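Local atomic coordinates of FHA domain-containing protein DDL (Arabidopsis thaliana, PDB entry 3VPY), a protein that probably binds phosphothreonine-containing partners such as Dicer-like1 through its forkhead-associated (FHA) domain. Residues K95-N99 with E100-E104; P56-S59 with K60-V64. All blocks are in the same frame, centred on the assembly; numbering follows the deposited sequence.

How the contacts relate
The two contacts lie in series along the FHA domain, their centres about 13 Å apart. Contact 2 is the loop entering strand 63-73; contact 1 is the hairpin at the edge of the other sheet. They meet at the ring of H62. Its CE1 lies 2.9 Å from K95 O, and its ND1 lies 3.3 Å from T96 OG1, a weak hydrogen bond. A63 CB also packs 3.7 Å from T96 OG1. The H62 ring thus connects the 56-64 loop to the start of the hairpin. By analogy with other FHA domains, the loop around S59 probably helps form the phosphothreonine cleft.

Contact 1 of 2, residues K95-N99 with E100-E104; sequences KTYIN and ESPIE
The tight beta hairpin of strands 96-98 and 101-102 brings Y97 beside P102 and I98 beside S101. A type I' turn from I98 to S101 joins the strands. N99 and E100 form its corner with positive phi angles. I98 and S101 are the hydrogen-bonded pair: I98 N donates to S101 O at 2.9 Å, and S101 N donates to I98 O at 3.1 Å. Further on, I103 N donates to T96 O at 3.0 Å. Water 1 extends this ladder by accepting from T96 N and donating to I103 O.

Y97 and P102 are the non-hydrogen-bonded pair. The ring atom Y97 CD1 lies 3.8 Å from P102 CD, and the two side chains run at a slant to each other. The extended K95 chain lies alongside the same proline, with CD 3.8 Å from P102 CB. I98 and I103 meet at about a right angle, I98 CD1 touching I103 CG2 at 3.5 Å. In I103, chi1 of 61° puts CG1 beside T96, 4.0 Å from T96 CB, and the extended second torsion (178°) carries CD1 on along T96. I87 and Y109 pack on both isoleucines.

T96 OG1 bonds to D89. Backbone bonds from K95, Y97 and N99 to G120, K118 and T116 join the hairpin to the chain at 116-120. At the turn, N99 OD1 accepts from T116 N and N99 ND2 donates to D115 OD1. Both polar ends of the N99 amide therefore have partners, which should fix its rotation.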
loop_
_atom_site.group_PDB
_atom_site.type_symbol
_atom_site.label_atom_id
_atom_site.label_comp_id
_atom_site.label_asym_id
_atom_site.label_seq_id
_atom_site.Cartn_x
_atom_site.Cartn_y
_atom_site.Cartn_z
ATOM N N LYS A 95 -3.871 10.163 -12.311
ATOM C CA LYS A 95 -3.485 8.744 -12.241
ATOM C C LYS A 95 -2.651 8.363 -11.023
ATOM O O LYS A 95 -2.140 9.224 -10.288
ATOM C CB LYS A 95 -2.774 8.279 -13.532
ATOM C CG LYS A 95 -3.510 8.639 -14.846
ATOM C CD LYS A 95 -2.926 7.904 -16.024
ATOM C CE LYS A 95 -3.501 8.398 -17.355
ATOM N NZ LYS A 95 -2.556 8.091 -18.461
ATOM N N THR A 96 -2.538 7.056 -10.805
ATOM C CA THR A 96 -1.666 6.508 -9.782
ATOM C C THR A 96 -0.716 5.560 -10.485
ATOM O O THR A 96 -1.160 4.760 -11.310
ATOM C CB THR A 96 -2.476 5.728 -8.725
ATOM O OG1 THR A 96 -3.310 6.650 -8.009
ATOM C CG2 THR A 96 -1.555 5.003 -7.712
ATOM N N TYR A 97 0.571 5.651 -10.147
ATOM C CA TYR A 97 1.637 4.869 -10.814
ATOM C C TYR A 97 2.291 3.899 -9.844
ATOM O O TYR A 97 2.627 4.274 -8.726
ATOM C CB TYR A 97 2.723 5.806 -11.351
ATOM C CG TYR A 97 2.232 6.766 -12.390
ATOM C CD1 TYR A 97 2.396 6.497 -13.742
ATOM C CD2 TYR A 97 1.610 7.962 -12.026
ATOM C CE1 TYR A 97 1.945 7.371 -14.712
ATOM C CE2 TYR A 97 1.149 8.860 -13.002
ATOM C CZ TYR A 97 1.329 8.559 -14.345
ATOM O OH TYR A 97 0.903 9.441 -15.316
ATOM N N ILE A 98 2.440 2.641 -10.270
ATOM C CA ILE A 98 3.204 1.667 -9.503
ATOM C C ILE A 98 4.397 1.335 -10.374
ATOM O O ILE A 98 4.241 0.913 -11.529
ATOM C CB ILE A 98 2.429 0.355 -9.263
ATOM C CG1 ILE A 98 1.089 0.583 -8.575
ATOM C CG2 ILE A 98 3.264 -0.646 -8.443
ATOM C CD1 ILE A 98 0.255 -0.729 -8.594
ATOM N N ASN A 99 5.593 1.535 -9.842
ATOM C CA ASN A 99 6.805 1.269 -10.638
ATOM C C ASN A 99 6.757 1.935 -12.019
ATOM O O ASN A 99 7.048 1.311 -13.063
ATOM C CB ASN A 99 7.052 -0.254 -10.707
ATOM C CG ASN A 99 7.179 -0.872 -9.316
ATOM O OD1 ASN A 99 7.799 -0.289 -8.433
ATOM N ND2 ASN A 99 6.555 -2.014 -9.109
ATOM N N GLU A 100 6.379 3.210 -12.016
ATOM C CA GLU A 100 6.338 4.063 -13.203
ATOM C C GLU A 100 5.240 3.789 -14.237
ATOM O O GLU A 100 5.162 4.486 -15.254
ATOM C CB GLU A 100 7.726 4.124 -13.860
ATOM C CG GLU A 100 8.748 4.860 -12.990
ATOM C CD GLU A 100 8.571 6.377 -13.046
ATOM O OE1 GLU A 100 8.750 6.972 -14.137
ATOM O OE2 GLU A 100 8.262 6.984 -11.998
ATOM N N SER A 101 4.368 2.824 -13.970
ATOM C CA SER A 101 3.291 2.492 -14.898
ATOM C C SER A 101 1.929 2.762 -14.243
ATOM O O SER A 101 1.710 2.325 -13.106
ATOM C CB SER A 101 3.406 1.014 -15.309
ATOM O OG SER A 101 2.313 0.630 -16.130
ATOM N N PRO A 102 1.026 3.485 -14.944
ATOM C CA PRO A 102 -0.277 3.830 -14.367
ATOM C C PRO A 102 -1.166 2.599 -14.202
ATOM O O PRO A 102 -0.987 1.615 -14.929
ATOM C CB PRO A 102 -0.895 4.803 -15.395
ATOM C CG PRO A 102 -0.201 4.530 -16.670
ATOM C CD PRO A 102 1.181 3.996 -16.320
ATOM N N ILE A 103 -2.103 2.668 -13.263
ATOM C CA ILE A 103 -3.093 1.611 -13.055
ATOM C C ILE A 103 -4.479 2.004 -13.543
ATOM O O ILE A 103 -4.833 3.192 -13.594
ATOM C CB ILE A 103 -3.168 1.188 -11.580
ATOM C CG1 ILE A 103 -3.576 2.364 -10.669
ATOM C CG2 ILE A 103 -1.829 0.606 -11.117
ATOM C CD1 ILE A 103 -3.699 1.930 -9.188
ATOM N N GLU A 104 -5.249 0.998 -13.952
ATOM C CA GLU A 104 -6.665 1.165 -14.258
ATOM C C GLU A 104 -7.424 1.584 -13.007
ATOM O O GLU A 104 -7.253 0.974 -11.953
ATOM C CB GLU A 104 -7.233 -0.149 -14.809
ATOM C CG GLU A 104 -6.992 -0.292 -16.269
ATOM C CD GLU A 104 -7.849 0.697 -17.062
ATOM O OE1 GLU A 104 -9.089 0.726 -16.875
ATOM O OE2 GLU A 104 -7.280 1.453 -17.862
HETATM O O HOH W 1 -4.565 5.501 -12.286
HETATM O O HOH W 2 5.831 4.780 -9.708
#

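Contact 2 of 2, residues P56-S59 with K60-V64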
loop_
_atom_site.group_PDB
_atom_site.type_symbol
_atom_site.label_atom_id
_atom_site.label_comp_id
_atom_site.label_asym_id
_atom_site.label_seq_id
_atom_site.Cartn_x
_atom_site.Cartn_y
_atom_site.Cartn_z
ATOM N N PRO A 56 -0.458 19.833 -6.052
ATOM C CA PRO A 56 -1.679 20.286 -6.716
ATOM C C PRO A 56 -2.182 19.373 -7.852
ATOM O O PRO A 56 -3.314 19.519 -8.284
ATOM C CB PRO A 56 -1.312 21.698 -7.226
ATOM C CG PRO A 56 0.156 21.757 -7.201
ATOM C CD PRO A 56 0.617 20.837 -6.120
ATOM N N SER A 57 -1.373 18.424 -8.319
ATOM C CA SER A 57 -1.883 17.511 -9.377
ATOM C C SER A 57 -2.754 16.404 -8.798
ATOM O O SER A 57 -3.399 15.648 -9.540
ATOM C CB SER A 57 -0.739 16.904 -10.191
ATOM O OG SER A 57 0.086 16.099 -9.386
ATOM N N CYS A 58 -2.747 16.273 -7.483
ATOM C CA CYS A 58 -3.461 15.170 -6.820
ATOM C C CYS A 58 -4.934 15.468 -6.569
ATOM O O CYS A 58 -5.308 16.589 -6.269
ATOM C CB CYS A 58 -2.804 14.847 -5.490
ATOM S SG CYS A 58 -1.125 14.179 -5.718
ATOM N N SER A 59 -5.768 14.439 -6.656
ATOM C CA SER A 59 -7.214 14.610 -6.437
ATOM C C SER A 59 -7.520 14.638 -4.938
ATOM O O SER A 59 -6.692 14.199 -4.120
ATOM C CB SER A 59 -7.971 13.466 -7.127
ATOM O OG SER A 59 -7.647 13.397 -8.532
ATOM N N LYS A 60 -8.690 15.175 -4.572
ATOM C CA LYS A 60 -9.111 15.268 -3.167
ATOM C C LYS A 60 -9.072 13.910 -2.458
ATOM O O LYS A 60 -8.561 13.769 -1.335
ATOM C CB LYS A 60 -10.514 15.865 -3.110
ATOM C CG LYS A 60 -10.556 17.364 -3.396
ATOM C CD LYS A 60 -11.983 17.848 -3.504
ATOM C CE LYS A 60 -12.443 18.469 -2.224
ATOM N NZ LYS A 60 -13.598 19.356 -2.515
ATOM N N GLN A 61 -9.611 12.907 -3.143
ATOM C CA GLN A 61 -9.496 11.502 -2.754
ATOM C C GLN A 61 -8.921 10.748 -3.958
ATOM O O GLN A 61 -9.600 10.556 -4.984
ATOM C CB GLN A 61 -10.871 10.935 -2.364
ATOM C CG GLN A 61 -11.545 11.663 -1.205
ATOM C CD GLN A 61 -12.865 11.025 -0.798
ATOM O OE1 GLN A 61 -12.947 9.811 -0.649
ATOM N NE2 GLN A 61 -13.889 11.849 -0.582
ATOM N N HIS A 62 -7.660 10.353 -3.838
ATOM C CA HIS A 62 -6.877 9.972 -5.000
ATOM C C HIS A 62 -6.793 8.462 -5.126
ATOM O O HIS A 62 -7.099 7.914 -6.176
ATOM C CB HIS A 62 -5.462 10.553 -4.900
ATOM C CG HIS A 62 -4.760 10.669 -6.212
ATOM N ND1 HIS A 62 -4.203 9.605 -6.887
ATOM C CD2 HIS A 62 -4.525 11.761 -6.979
ATOM C CE1 HIS A 62 -3.644 10.040 -8.004
ATOM N NE2 HIS A 62 -3.828 11.342 -8.081
ATOM N N ALA A 63 -6.369 7.792 -4.060
ATOM C CA ALA A 63 -6.141 6.339 -4.105
ATOM C C ALA A 63 -6.291 5.794 -2.698
ATOM O O ALA A 63 -6.134 6.536 -1.717
ATOM C CB ALA A 63 -4.760 6.035 -4.618
ATOM N N VAL A 64 -6.586 4.499 -2.593
ATOM C CA VAL A 64 -6.547 3.824 -1.296
ATOM C C VAL A 64 -5.551 2.647 -1.345
ATOM O O VAL A 64 -5.365 2.027 -2.391
ATOM C CB VAL A 64 -7.977 3.363 -0.848
ATOM C CG1 VAL A 64 -8.579 2.294 -1.789
ATOM C CG2 VAL A 64 -7.967 2.866 0.570
#
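S59 N is met at close range by the ring of H62: CD2 of H62 comes within 3.0 Å of it. The nitrogen lies at the ring edge, near the ring plane and close to the line along which the CD2 hydrogen points. This is a close contact and not a hydrogen bond, so the packing here is tight. The carbonyl carbon of C58 also lies at this edge, in the ring plane. C58 CA approaches obliquely, 3.6 Å from H62 CD2, and C58 CB is 3.8 Å from the same carbon. No hydrogen bond joins 56-59 to 60-64. CG of H62 is anti to the backbone N (chi1 -158°), and this turns the ring toward C58 and S59. Elsewhere on the ring, ND1 has its weak bond to T96.

The sulfur of C58 stands oblique to the H62 ring, with SG 4.9 Å from the centroid and 37° off the normal. S59 sends OG to the side of its own backbone N (chi1 -56°), where it is 3.9 Å from H62 CD2.

Outside the two segments, C58 O accepts from R44 NH1, and S59 and K60 make backbone bonds with R44 and E45. H62 and A63 both face F42 in a classic beta bulge at the start of strand 63-73. C58 and A63 touch F119, while S59 and H62 touch S92.

S59 and H62 fit the Ser-X-X-His pattern of FHA domains. In relatives, the serine and a nearby arginine bind the phosphothreonine phosphate; S59 and R44 are consistent with that role. The buried H62 ring packs its CD2 edge against the C58-S59 backbone, which is consistent with helping to position S59.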